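Local coordinates for Cg7008-pa (Drosophila melanogaster, PDB 2WAC), which cleaves both DNA and RNA as an endonuclease, associates with the RNA-induced silencing complex, and binds symmetrically dimethylated arginine peptides through its Tudor domain, at residues Ala60-Asp65 with Asn90-Pro95; Leu181-Gln186 with Ala212-Gly217; Asn3-Ile8 with Ala20-Ser25; Thr10-Thr15 with Asp140-Lys145. All blocks are in the same frame, centred on the assembly; numbering follows the deposited sequence.

In the fold
The chain holds a Tudor domain inserted into a staphylococcal nuclease-like domain, and the contacts sample both. Contact 3 closes first along the chain; contact 1 lies within the long loop closed by contact 4, and contact 2 comes last. Contacts 3 and 4 share strand 5-12 of the OB-type sheet, with centres 13 Å apart, and touch where Gln21 packs on Thr10 and Ile8 packs on Asn143, His144 and Lys145. Contact 1, in the separate antiparallel sheet of the Tudor domain, meets contact 4 where Asn90 packs on Glu11. Contact 2 lies 36 Å from contact 1, centre to centre, on the opposite side of the chain's centre. The touch between contacts 1 and 4 is thus a place where the Tudor sheet abuts the nuclease-like part.

Contact 1 of 4, residues Ala60-Asp65 with Asn90-Pro95; sequences AQFTLD and NKETLP
Phe62 and Asn90 meet in the dimethylarginine-binding region of the Tudor domain, where the end of strand 57-61 runs into a loop facing strand 91-95. ND2 of Asn90 lies 3.6 Å from CZ of Phe62, approaching the ring obliquely, with the amide and ring planes 71° apart. Glu92 reaches both Phe62 and Thr63. Its CG sits between the backbone N and the carbonyl carbon (chi1 82°) and the chain is extended beyond, which carries the carboxylate across to Thr63. OE1 uses its syn lone pair to accept a hydrogen bond from Thr63 OG1 at 2.7 Å, while OE2 takes a weak but fairly straight one from Thr63 N at 3.3 Å. OE2 also lies at the edge of the phenyl ring, 3.2 Å from Phe62 CD1, and is bonded to the hydroxyl of Tyr85. The Phe62 and Tyr85 rings meet with their planes well inclined, consistent with the aromatic cage by which Tudor domains hold methylated arginine. An alanine in place of Glu92 is likely to leave Thr63 OG1 and the Tyr85 hydroxyl without their carboxylate partner and the Phe62 loop less firmly tied to the strand. CD2 of the buried Leu94 lies 3.7 Å from the carbonyl oxygen of Gln61 and 4.4 Å from CB of Ala60, which is buried too.

Contact 2 of 4, residues Leu181-Gln186 with Ala212-Gly217; sequences LVLAEQ and AIWKYG
Leu183 meets the C-terminal segment with a single methyl, CD2, which sits 3.7 Å from CZ2 of Trp214 and 3.8 Å from CD1 of Ile213. It approaches the benzo part of the indole obliquely. A second apolar touch lies nearer the start of the segment, where CD2 of Leu181 is 4.0 Å from CB of Ala212. No direct hydrogen bond crosses between 181-186 and 212-217; a water does this work. It donates to the carbonyl oxygen of Val182 at 2.9 Å and accepts from NE1 of Trp214 at 2.9 Å, lying in the plane of the indole at its edge, so the polar side of the ring is tied to the backbone while the carbon side packs on leucine. The indole is also backed by its neighbour: CG1 of Ile213 stands 3.6 Å above the ring plane, toward the rim of one face. CG1 is placed between the backbone N and the carbonyl carbon (chi1 73°), and from there the extended chain brings CD1 to Leu183. These groups belong to the nuclease-like part of the chain, where the segment after helix 193-208 folds back against the short strand 183-184, itself paired with strand 121-122. Farther out, Trp214 also rests on Gln203 and Ala206 of helix 193-208, and Leu181 on Glu132 and Ala136 of helix 127-141. The backbone of Ile213 bonds to that of Gly180, while Lys215 N bonds to the Ala212 carbonyl oxygen at 3.1 Å, and a type I turn from Trp214 to Gly217 ends the modelled chain.

Contact 3 of 4, residues Asn3-Ile8 with Ala20-Ser25; sequences NYENVI and AQSVES
Strands 5-8 and 20-22 run antiparallel with a marked twist, their directions 126° apart, and pair Ile8 with Gln21 as a hydrogen-bonded pair and Val7 with Ser22 as a non-hydrogen-bonded one. Ile8 N donates to Gln21 O at 2.9 Å, and Gln21 N returns a bond of 2.9 Å to Ile8 O. Where strand 17-22 gives way to a 3-10 segment, Val23 N still reaches Asn6 O at 3.0 Å. That oxygen also accepts from a water that contacts Ser22 OG and receives the Glu24 N-H, so the strand end and the 3-10 segment are bridged twice. On the face carrying Ile8 and Gln21, CG1 of Ile8 lies 4.0 Å from CG2 of Val23, the two side chains crossing at about a right angle. CG2 of Val23 is beside its own backbone N, anti to the carbonyl carbon, and this turns it over the Asn6-Val7 backbone. Val7 and Ala20, both buried, meet with their CB atoms 3.9 Å apart. Glu5 extends alongside Ser22, bringing OE2 to 3.4 Å from Ser22 CB. Gln21 directs its amide elsewhere, to the carbonyl oxygen of Asp87. Strands 145-152 and 113-118 flank the pair through backbone bonds of Val7 and Ala20; strands 5-12 and 17-22 are the opening beta hairpin of the nuclease-like OB fold.

Contact 4 of 4, residues Thr10-Thr15 with Asp140-Lys145; sequences TEITET and DVLNHK
Leu142 packs against strand 5-12 from the end of helix 127-141 through its side chain. CB starts 4.0 Å from the terminal methyl CD1 of Ile12. CG then lies anti to the backbone N (chi1 -168°), which swings the branch over the strand. Of the two methyls, CD1 makes the contact: it settles 3.9 Å from Ile12 CD1 and 3.7 Å from the carbonyl oxygen of Thr10, lying over the peptide that leads into Glu11. Ile12 crosses it obliquely, and its CD1 also meets Val141, whose CG2 is 4.0 Å away, so one isoleucine tip touches the last helical residue and the one after it. The strand is irregular here: Thr10 and Glu11 both face Phe19 in a classic beta bulge. In the nuclease-like domain, helix 127-141 leads into strand 145-152 of the OB-type sheet through a type II turn from Val141 to His144, closed by a backbone bond from His144 N to Val141 O. Asn143 takes positive phi in this turn, and its backbone also bonds to that of Val9. A water links the segments again, accepting from Asn143 ND2 at 2.7 Å and donating to Thr10 O at 2.8 Å. Within the 140-145 segment, ND1 of His144 donates to Asp140 O at 2.9 Å from above the carbonyl plane, with the Leu142 carbonyl oxygen over one face of the imidazole, toward its rim. Thr10 sends its hydroxyl to the backbone oxygen of Tyr88, in the dimethylarginine-binding region of the Tudor domain.

Contact 1 of 4, residues Ala60-Asp65 with Asn90-Pro95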
loop_
_atom_site.group_PDB
_atom_site.type_symbol
_atom_site.label_atom_id
_atom_site.label_comp_id
_atom_site.label_asym_id
_atom_site.label_seq_id
_atom_site.Cartn_x
_atom_site.Cartn_y
_atom_site.Cartn_z
ATOM N N ALA A 60 -17.994 -5.708 3.169
ATOM C CA ALA A 60 -17.710 -5.474 4.580
ATOM C C ALA A 60 -18.081 -4.053 4.973
ATOM O O ALA A 60 -17.713 -3.094 4.286
ATOM C CB ALA A 60 -16.241 -5.738 4.877
ATOM N N GLN A 61 -18.811 -3.928 6.080
ATOM C CA GLN A 61 -19.195 -2.627 6.617
ATOM C C GLN A 61 -18.084 -2.095 7.525
ATOM O O GLN A 61 -17.950 -2.515 8.680
ATOM C CB GLN A 61 -20.528 -2.720 7.367
ATOM C CG GLN A 61 -21.252 -1.384 7.538
ATOM C CD GLN A 61 -22.462 -1.477 8.458
ATOM O OE1 GLN A 61 -22.575 -2.397 9.267
ATOM N NE2 GLN A 61 -23.372 -0.515 8.337
ATOM N N PHE A 62 -17.287 -1.183 6.970
ATOM C CA PHE A 62 -16.149 -0.551 7.645
ATOM C C PHE A 62 -16.590 0.054 8.979
ATOM O O PHE A 62 -17.597 0.760 9.038
ATOM C CB PHE A 62 -15.557 0.517 6.707
ATOM C CG PHE A 62 -14.217 1.080 7.137
ATOM C CD1 PHE A 62 -13.333 0.351 7.928
ATOM C CD2 PHE A 62 -13.826 2.343 6.691
ATOM C CE1 PHE A 62 -12.099 0.883 8.302
ATOM C CE2 PHE A 62 -12.589 2.881 7.049
ATOM C CZ PHE A 62 -11.723 2.147 7.858
ATOM N N THR A 63 -15.846 -0.243 10.045
ATOM C CA THR A 63 -16.208 0.223 11.392
ATOM C C THR A 63 -16.087 1.738 11.555
ATOM O O THR A 63 -16.703 2.315 12.452
ATOM C CB THR A 63 -15.392 -0.469 12.513
ATOM O OG1 THR A 63 -13.992 -0.225 12.327
ATOM C CG2 THR A 63 -15.649 -1.954 12.526
ATOM N N LEU A 64 -15.301 2.377 10.689
ATOM C CA LEU A 64 -15.091 3.823 10.768
ATOM C C LEU A 64 -16.310 4.645 10.340
ATOM O O LEU A 64 -16.714 5.571 11.050
ATOM C CB LEU A 64 -13.864 4.252 9.953
ATOM C CG LEU A 64 -13.566 5.757 9.949
ATOM C CD1 LEU A 64 -12.948 6.167 11.275
ATOM C CD2 LEU A 64 -12.661 6.141 8.791
ATOM N N ASP A 65 -16.889 4.306 9.190
ATOM C CA ASP A 65 -17.943 5.130 8.588
ATOM C C ASP A 65 -19.292 4.424 8.410
ATOM O O ASP A 65 -20.267 5.045 7.979
ATOM C CB ASP A 65 -17.459 5.730 7.254
ATOM C CG ASP A 65 -17.120 4.670 6.203
ATOM O OD1 ASP A 65 -17.120 3.459 6.515
ATOM O OD2 ASP A 65 -16.849 5.063 5.050
ATOM N N ASN A 90 -6.142 -0.864 3.288
ATOM C CA ASN A 90 -6.196 -1.055 4.737
ATOM C C ASN A 90 -6.836 -2.389 5.127
ATOM O O ASN A 90 -7.630 -2.955 4.375
ATOM C CB ASN A 90 -6.885 0.123 5.445
ATOM C CG ASN A 90 -8.307 0.355 4.964
ATOM O OD1 ASN A 90 -8.572 0.392 3.761
ATOM N ND2 ASN A 90 -9.226 0.529 5.904
ATOM N N LYS A 91 -6.461 -2.878 6.306
ATOM C CA LYS A 91 -6.993 -4.112 6.868
ATOM C C LYS A 91 -7.602 -3.823 8.231
ATOM O O LYS A 91 -7.189 -2.877 8.908
ATOM C CB LYS A 91 -5.873 -5.135 7.066
ATOM C CG LYS A 91 -5.251 -5.709 5.810
ATOM C CD LYS A 91 -4.151 -6.690 6.203
ATOM C CE LYS A 91 -3.590 -7.448 5.013
ATOM N NZ LYS A 91 -2.745 -6.594 4.145
ATOM N N GLU A 92 -8.574 -4.639 8.636
ATOM C CA GLU A 92 -9.054 -4.634 10.020
ATOM C C GLU A 92 -9.651 -5.978 10.444
ATOM O O GLU A 92 -10.073 -6.782 9.605
ATOM C CB GLU A 92 -10.056 -3.493 10.273
ATOM C CG GLU A 92 -11.493 -3.776 9.835
ATOM C CD GLU A 92 -12.461 -2.662 10.209
ATOM O OE1 GLU A 92 -12.239 -1.980 11.231
ATOM O OE2 GLU A 92 -13.455 -2.473 9.479
ATOM N N THR A 93 -9.674 -6.203 11.755
ATOM C CA THR A 93 -10.370 -7.343 12.343
ATOM C C THR A 93 -11.751 -6.895 12.829
ATOM O O THR A 93 -11.888 -5.882 13.522
ATOM C CB THR A 93 -9.541 -8.014 13.460
ATOM O OG1 THR A 93 -8.289 -8.450 12.917
ATOM C CG2 THR A 93 -10.274 -9.222 14.040
ATOM N N LEU A 94 -12.753 -7.693 12.468
ATOM C CA LEU A 94 -14.148 -7.266 12.405
ATOM C C LEU A 94 -15.100 -8.413 12.759
ATOM O O LEU A 94 -14.852 -9.542 12.341
ATOM C CB LEU A 94 -14.426 -6.829 10.955
ATOM C CG LEU A 94 -15.671 -5.996 10.705
ATOM C CD1 LEU A 94 -15.668 -4.852 11.683
ATOM C CD2 LEU A 94 -15.735 -5.481 9.278
ATOM N N PRO A 95 -16.190 -8.146 13.524
ATOM C CA PRO A 95 -17.196 -9.216 13.642
ATOM C C PRO A 95 -17.762 -9.650 12.285
ATOM O O PRO A 95 -17.957 -8.814 11.395
ATOM C CB PRO A 95 -18.297 -8.581 14.499
ATOM C CG PRO A 95 -17.612 -7.506 15.263
ATOM C CD PRO A 95 -16.557 -6.967 14.332
#

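Contact 2 of 4, residues Leu181-Gln186 with Ala212-Gly217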
loop_
_atom_site.group_PDB
_atom_site.type_symbol
_atom_site.label_atom_id
_atom_site.label_comp_id
_atom_site.label_asym_id
_atom_site.label_seq_id
_atom_site.Cartn_x
_atom_site.Cartn_y
_atom_site.Cartn_z
ATOM N N LEU A 181 17.321 8.391 7.010
ATOM C CA LEU A 181 16.161 7.885 7.746
ATOM C C LEU A 181 15.987 6.376 7.593
ATOM O O LEU A 181 15.409 5.719 8.462
ATOM C CB LEU A 181 14.885 8.614 7.311
ATOM C CG LEU A 181 14.856 10.137 7.488
ATOM C CD1 LEU A 181 13.670 10.735 6.748
ATOM C CD2 LEU A 181 14.831 10.536 8.969
ATOM N N VAL A 182 16.486 5.840 6.482
ATOM C CA VAL A 182 16.441 4.403 6.207
ATOM C C VAL A 182 17.784 3.898 5.683
ATOM O O VAL A 182 18.677 4.687 5.358
ATOM C CB VAL A 182 15.324 4.028 5.185
ATOM C CG1 VAL A 182 13.932 4.242 5.777
ATOM C CG2 VAL A 182 15.495 4.789 3.875
ATOM N N LEU A 183 17.914 2.576 5.603
ATOM C CA LEU A 183 19.099 1.943 5.039
ATOM C C LEU A 183 18.877 1.578 3.574
ATOM O O LEU A 183 17.748 1.320 3.150
ATOM C CB LEU A 183 19.485 0.698 5.850
ATOM C CG LEU A 183 19.797 0.878 7.343
ATOM C CD1 LEU A 183 19.867 -0.471 8.048
ATOM C CD2 LEU A 183 21.092 1.659 7.556
ATOM N N ALA A 184 19.962 1.587 2.805
ATOM C CA ALA A 184 19.940 1.124 1.424
ATOM C C ALA A 184 20.134 -0.385 1.408
ATOM O O ALA A 184 20.950 -0.920 2.164
ATOM C CB ALA A 184 21.033 1.809 0.619
ATOM N N GLU A 185 19.382 -1.070 0.552
ATOM C CA GLU A 185 19.476 -2.522 0.441
ATOM C C GLU A 185 20.448 -2.932 -0.659
ATOM O O GLU A 185 20.393 -2.419 -1.780
ATOM C CB GLU A 185 18.095 -3.138 0.193
ATOM C CG GLU A 185 18.083 -4.664 0.106
ATOM C CD GLU A 185 16.730 -5.229 -0.294
ATOM O OE1 GLU A 185 15.916 -4.492 -0.888
ATOM O OE2 GLU A 185 16.482 -6.421 -0.014
ATOM N N GLN A 186 21.341 -3.854 -0.316
ATOM C CA GLN A 186 22.259 -4.450 -1.272
ATOM C C GLN A 186 21.684 -5.779 -1.762
ATOM O O GLN A 186 21.395 -6.668 -0.958
ATOM C CB GLN A 186 23.631 -4.659 -0.620
ATOM C CG GLN A 186 24.674 -5.338 -1.506
ATOM C CD GLN A 186 25.058 -4.504 -2.712
ATOM O OE1 GLN A 186 25.406 -3.329 -2.587
ATOM N NE2 GLN A 186 24.998 -5.113 -3.891
ATOM N N ALA A 212 20.601 12.139 10.871
ATOM C CA ALA A 212 19.618 11.286 11.549
ATOM C C ALA A 212 20.205 10.043 12.223
ATOM O O ALA A 212 20.840 10.157 13.273
ATOM C CB ALA A 212 18.465 10.927 10.600
ATOM N N ILE A 213 20.000 8.868 11.622
ATOM C CA ILE A 213 20.489 7.605 12.199
ATOM C C ILE A 213 22.018 7.527 12.221
ATOM O O ILE A 213 22.591 6.734 12.971
ATOM C CB ILE A 213 19.885 6.337 11.507
ATOM C CG1 ILE A 213 20.486 6.118 10.107
ATOM C CG2 ILE A 213 18.350 6.403 11.488
ATOM C CD1 ILE A 213 20.056 4.822 9.418
ATOM N N TRP A 214 22.669 8.357 11.406
ATOM C CA TRP A 214 24.130 8.396 11.339
ATOM C C TRP A 214 24.735 9.500 12.218
ATOM O O TRP A 214 25.904 9.856 12.052
ATOM C CB TRP A 214 24.599 8.573 9.889
ATOM C CG TRP A 214 23.994 7.602 8.920
ATOM C CD1 TRP A 214 23.012 7.864 8.006
ATOM C CD2 TRP A 214 24.327 6.217 8.766
ATOM N NE1 TRP A 214 22.715 6.728 7.291
ATOM C CE2 TRP A 214 23.507 5.702 7.738
ATOM C CE3 TRP A 214 25.241 5.360 9.398
ATOM C CZ2 TRP A 214 23.569 4.366 7.325
ATOM C CZ3 TRP A 214 25.305 4.031 8.985
ATOM C CH2 TRP A 214 24.472 3.549 7.956
ATOM N N LYS A 215 23.946 10.027 13.154
ATOM C CA LYS A 215 24.383 11.141 14.003
ATOM C C LYS A 215 25.682 10.857 14.768
ATOM O O LYS A 215 26.569 11.711 14.813
ATOM C CB LYS A 215 23.271 11.572 14.971
ATOM C CG LYS A 215 23.549 12.893 15.683
ATOM C CD LYS A 215 22.419 13.294 16.615
ATOM C CE LYS A 215 22.792 14.538 17.408
ATOM N NZ LYS A 215 21.699 14.973 18.319
ATOM N N TYR A 216 25.795 9.664 15.350
ATOM C CA TYR A 216 26.943 9.330 16.204
ATOM C C TYR A 216 27.954 8.344 15.603
ATOM O O TYR A 216 28.717 7.713 16.341
ATOM C CB TYR A 216 26.474 8.815 17.571
ATOM C CG TYR A 216 25.658 9.794 18.391
ATOM C CD1 TYR A 216 25.990 11.150 18.446
ATOM C CD2 TYR A 216 24.567 9.354 19.139
ATOM C CE1 TYR A 216 25.242 12.044 19.210
ATOM C CE2 TYR A 216 23.815 10.235 19.906
ATOM C CZ TYR A 216 24.157 11.577 19.938
ATOM O OH TYR A 216 23.412 12.449 20.698
ATOM N N GLY A 217 27.962 8.224 14.277
ATOM C CA GLY A 217 28.944 7.401 13.555
ATOM C C GLY A 217 29.385 6.131 14.262
ATOM O O GLY A 217 30.563 5.971 14.593
HETATM O O HOH W 1 20.849 6.539 5.031
#

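Contact 3 of 4, residues Asn3-Ile8 with Ala20-Ser25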
loop_
_atom_site.group_PDB
_atom_site.type_symbol
_atom_site.label_atom_id
_atom_site.label_comp_id
_atom_site.label_asym_id
_atom_site.label_seq_id
_atom_site.Cartn_x
_atom_site.Cartn_y
_atom_site.Cartn_z
ATOM N N ASN A 3 8.477 4.189 -18.801
ATOM C CA ASN A 3 7.020 4.212 -18.785
ATOM C C ASN A 3 6.466 4.244 -17.356
ATOM O O ASN A 3 6.092 3.207 -16.798
ATOM C CB ASN A 3 6.487 2.989 -19.548
ATOM C CG ASN A 3 5.069 3.182 -20.064
ATOM O OD1 ASN A 3 4.457 4.236 -19.881
ATOM N ND2 ASN A 3 4.541 2.153 -20.721
ATOM N N TYR A 4 6.424 5.440 -16.768
ATOM C CA TYR A 4 5.888 5.629 -15.416
ATOM C C TYR A 4 4.366 5.500 -15.397
ATOM O O TYR A 4 3.693 5.878 -16.358
ATOM C CB TYR A 4 6.311 6.992 -14.850
ATOM C CG TYR A 4 7.764 7.055 -14.428
ATOM C CD1 TYR A 4 8.162 6.616 -13.166
ATOM C CD2 TYR A 4 8.742 7.546 -15.292
ATOM C CE1 TYR A 4 9.495 6.663 -12.773
ATOM C CE2 TYR A 4 10.084 7.597 -14.908
ATOM C CZ TYR A 4 10.450 7.153 -13.647
ATOM O OH TYR A 4 11.767 7.198 -13.252
ATOM N N GLU A 5 3.835 4.950 -14.308
ATOM C CA GLU A 5 2.392 4.909 -14.097
ATOM C C GLU A 5 1.998 5.991 -13.098
ATOM O O GLU A 5 2.588 6.100 -12.020
ATOM C CB GLU A 5 1.934 3.530 -13.605
ATOM C CG GLU A 5 0.409 3.341 -13.612
ATOM C CD GLU A 5 -0.075 2.206 -12.712
ATOM O OE1 GLU A 5 0.750 1.605 -11.989
ATOM O OE2 GLU A 5 -1.290 1.919 -12.722
ATOM N N ASN A 6 1.009 6.797 -13.471
ATOM C CA ASN A 6 0.484 7.828 -12.585
ATOM C C ASN A 6 -0.449 7.207 -11.553
ATOM O O ASN A 6 -1.528 6.718 -11.893
ATOM C CB ASN A 6 -0.221 8.929 -13.384
ATOM C CG ASN A 6 0.746 9.763 -14.217
ATOM O OD1 ASN A 6 1.798 10.186 -13.736
ATOM N ND2 ASN A 6 0.382 10.012 -15.470
ATOM N N VAL A 7 -0.008 7.203 -10.297
ATOM C CA VAL A 7 -0.766 6.583 -9.206
ATOM C C VAL A 7 -1.047 7.548 -8.054
ATOM O O VAL A 7 -0.484 8.639 -7.993
ATOM C CB VAL A 7 -0.057 5.314 -8.627
ATOM C CG1 VAL A 7 0.182 4.269 -9.713
ATOM C CG2 VAL A 7 1.245 5.677 -7.917
ATOM N N ILE A 8 -1.932 7.120 -7.154
ATOM C CA ILE A 8 -2.135 7.762 -5.859
ATOM C C ILE A 8 -1.878 6.718 -4.772
ATOM O O ILE A 8 -2.447 5.623 -4.813
ATOM C CB ILE A 8 -3.571 8.333 -5.722
ATOM C CG1 ILE A 8 -3.747 9.568 -6.615
ATOM C CG2 ILE A 8 -3.896 8.669 -4.257
ATOM C CD1 ILE A 8 -5.196 9.965 -6.856
ATOM N N ALA A 20 -1.245 1.374 -3.987
ATOM C CA ALA A 20 -1.457 2.476 -4.916
ATOM C C ALA A 20 -2.644 2.214 -5.840
ATOM O O ALA A 20 -2.859 1.086 -6.283
ATOM C CB ALA A 20 -0.195 2.735 -5.729
ATOM N N GLN A 21 -3.412 3.269 -6.109
ATOM C CA GLN A 21 -4.475 3.239 -7.109
ATOM C C GLN A 21 -3.982 3.892 -8.393
ATOM O O GLN A 21 -3.236 4.868 -8.348
ATOM C CB GLN A 21 -5.709 4.004 -6.620
ATOM C CG GLN A 21 -6.477 3.358 -5.477
ATOM C CD GLN A 21 -7.508 4.298 -4.859
ATOM O OE1 GLN A 21 -7.496 5.506 -5.107
ATOM N NE2 GLN A 21 -8.393 3.746 -4.038
ATOM N N SER A 22 -4.415 3.360 -9.532
ATOM C CA SER A 22 -4.168 3.985 -10.828
ATOM C C SER A 22 -5.053 5.229 -10.981
ATOM O O SER A 22 -6.253 5.175 -10.702
ATOM C CB SER A 22 -4.449 2.985 -11.953
ATOM O OG SER A 22 -4.394 3.602 -13.225
ATOM N N VAL A 23 -4.462 6.339 -11.419
ATOM C CA VAL A 23 -5.207 7.597 -11.579
ATOM C C VAL A 23 -6.316 7.496 -12.641
ATOM O O VAL A 23 -7.398 8.064 -12.466
ATOM C CB VAL A 23 -4.261 8.813 -11.838
ATOM C CG1 VAL A 23 -5.038 10.045 -12.300
ATOM C CG2 VAL A 23 -3.464 9.143 -10.581
ATOM N N GLU A 24 -6.061 6.754 -13.717
ATOM C CA GLU A 24 -7.052 6.599 -14.789
ATOM C C GLU A 24 -8.163 5.584 -14.474
ATOM O O GLU A 24 -9.085 5.399 -15.274
ATOM C CB GLU A 24 -6.382 6.291 -16.138
ATOM C CG GLU A 24 -5.795 4.891 -16.277
ATOM C CD GLU A 24 -5.839 4.386 -17.710
ATOM O OE1 GLU A 24 -6.956 4.186 -18.237
ATOM O OE2 GLU A 24 -4.760 4.180 -18.306
ATOM N N SER A 25 -8.070 4.935 -13.314
ATOM C CA SER A 25 -9.119 4.031 -12.840
ATOM C C SER A 25 -9.972 4.678 -11.741
ATOM O O SER A 25 -10.844 4.027 -11.157
ATOM C CB SER A 25 -8.518 2.709 -12.349
ATOM O OG SER A 25 -8.110 1.898 -13.438
HETATM O O HOH W 2 -3.053 6.166 -14.502
#

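Contact 4 of 4, residues Thr10-Thr15 with Asp140-Lys145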
loop_
_atom_site.group_PDB
_atom_site.type_symbol
_atom_site.label_atom_id
_atom_site.label_comp_id
_atom_site.label_asym_id
_atom_site.label_seq_id
_atom_site.Cartn_x
_atom_site.Cartn_y
_atom_site.Cartn_z
ATOM N N THR A 10 -2.480 5.115 -1.385
ATOM C CA THR A 10 -3.668 5.099 -0.528
ATOM C C THR A 10 -3.452 4.476 0.853
ATOM O O THR A 10 -4.201 4.769 1.792
ATOM C CB THR A 10 -4.873 4.427 -1.235
ATOM O OG1 THR A 10 -4.508 3.117 -1.687
ATOM C CG2 THR A 10 -5.322 5.262 -2.425
ATOM N N GLU A 11 -2.433 3.628 0.977
ATOM C CA GLU A 11 -2.116 2.969 2.246
ATOM C C GLU A 11 -0.627 2.662 2.358
ATOM O O GLU A 11 -0.007 2.210 1.394
ATOM C CB GLU A 11 -2.939 1.677 2.406
ATOM C CG GLU A 11 -2.735 0.918 3.730
ATOM C CD GLU A 11 -3.397 1.583 4.933
ATOM O OE1 GLU A 11 -4.186 2.533 4.755
ATOM O OE2 GLU A 11 -3.130 1.141 6.070
ATOM N N ILE A 12 -0.061 2.920 3.535
ATOM C CA ILE A 12 1.326 2.555 3.830
ATOM C C ILE A 12 1.366 1.652 5.063
ATOM O O ILE A 12 0.716 1.936 6.069
ATOM C CB ILE A 12 2.228 3.804 4.025
ATOM C CG1 ILE A 12 2.219 4.669 2.760
ATOM C CG2 ILE A 12 3.666 3.399 4.369
ATOM C CD1 ILE A 12 2.433 6.142 3.012
ATOM N N THR A 13 2.123 0.561 4.967
ATOM C CA THR A 13 2.252 -0.399 6.065
ATOM C C THR A 13 3.527 -0.144 6.867
ATOM O O THR A 13 4.353 0.692 6.486
ATOM C CB THR A 13 2.249 -1.863 5.558
ATOM O OG1 THR A 13 3.502 -2.159 4.928
ATOM C CG2 THR A 13 1.105 -2.103 4.572
ATOM N N GLU A 14 3.684 -0.881 7.966
ATOM C CA GLU A 14 4.814 -0.713 8.887
ATOM C C GLU A 14 6.159 -1.247 8.369
ATOM O O GLU A 14 7.194 -1.034 9.003
ATOM C CB GLU A 14 4.482 -1.316 10.262
ATOM C CG GLU A 14 4.042 -2.782 10.235
ATOM C CD GLU A 14 3.491 -3.270 11.569
ATOM O OE1 GLU A 14 4.006 -2.854 12.629
ATOM O OE2 GLU A 14 2.540 -4.082 11.554
ATOM N N THR A 15 6.140 -1.929 7.224
ATOM C CA THR A 15 7.358 -2.471 6.614
ATOM C C THR A 15 7.732 -1.725 5.330
ATOM O O THR A 15 8.563 -2.191 4.541
ATOM C CB THR A 15 7.218 -3.980 6.309
ATOM O OG1 THR A 15 6.128 -4.187 5.403
ATOM C CG2 THR A 15 6.976 -4.774 7.589
ATOM N N ASP A 140 5.387 12.419 2.557
ATOM C CA ASP A 140 5.828 12.547 1.168
ATOM C C ASP A 140 4.757 12.144 0.152
ATOM O O ASP A 140 4.499 12.880 -0.801
ATOM C CB ASP A 140 7.089 11.705 0.925
ATOM C CG ASP A 140 8.339 12.298 1.563
ATOM O OD1 ASP A 140 8.345 13.502 1.901
ATOM O OD2 ASP A 140 9.327 11.550 1.717
ATOM N N VAL A 141 4.134 10.983 0.358
ATOM C CA VAL A 141 3.340 10.356 -0.710
ATOM C C VAL A 141 1.861 10.058 -0.426
ATOM O O VAL A 141 1.073 9.956 -1.369
ATOM C CB VAL A 141 4.020 9.059 -1.265
ATOM C CG1 VAL A 141 5.442 9.346 -1.739
ATOM C CG2 VAL A 141 4.010 7.935 -0.229
ATOM N N LEU A 142 1.478 9.909 0.842
ATOM C CA LEU A 142 0.108 9.476 1.151
ATOM C C LEU A 142 -0.943 10.447 0.603
ATOM O O LEU A 142 -0.906 11.646 0.889
ATOM C CB LEU A 142 -0.098 9.215 2.649
ATOM C CG LEU A 142 -1.400 8.491 3.031
ATOM C CD1 LEU A 142 -1.348 7.008 2.679
ATOM C CD2 LEU A 142 -1.698 8.671 4.506
ATOM N N ASN A 143 -1.858 9.897 -0.199
ATOM C CA ASN A 143 -2.925 10.642 -0.890
ATOM C C ASN A 143 -2.451 11.536 -2.037
ATOM O O ASN A 143 -3.230 12.328 -2.578
ATOM C CB ASN A 143 -3.777 11.457 0.092
ATOM C CG ASN A 143 -4.357 10.612 1.202
ATOM O OD1 ASN A 143 -4.394 11.036 2.354
ATOM N ND2 ASN A 143 -4.818 9.410 0.863
ATOM N N HIS A 144 -1.182 11.399 -2.412
ATOM C CA HIS A 144 -0.603 12.219 -3.467
ATOM C C HIS A 144 -0.504 11.484 -4.793
ATOM O O HIS A 144 -0.338 10.262 -4.830
ATOM C CB HIS A 144 0.783 12.731 -3.065
ATOM C CG HIS A 144 0.768 13.688 -1.914
ATOM N ND1 HIS A 144 1.909 14.032 -1.221
ATOM C CD2 HIS A 144 -0.246 14.368 -1.329
ATOM C CE1 HIS A 144 1.599 14.889 -0.264
ATOM N NE2 HIS A 144 0.297 15.107 -0.306
ATOM N N LYS A 145 -0.609 12.248 -5.879
ATOM C CA LYS A 145 -0.318 11.756 -7.220
ATOM C C LYS A 145 1.196 11.681 -7.404
ATOM O O LYS A 145 1.893 12.688 -7.280
ATOM C CB LYS A 145 -0.934 12.673 -8.281
ATOM C CG LYS A 145 -2.452 12.772 -8.225
ATOM C CD LYS A 145 -2.984 13.707 -9.302
HETATM O O HOH W 3 -5.455 7.226 2.271
#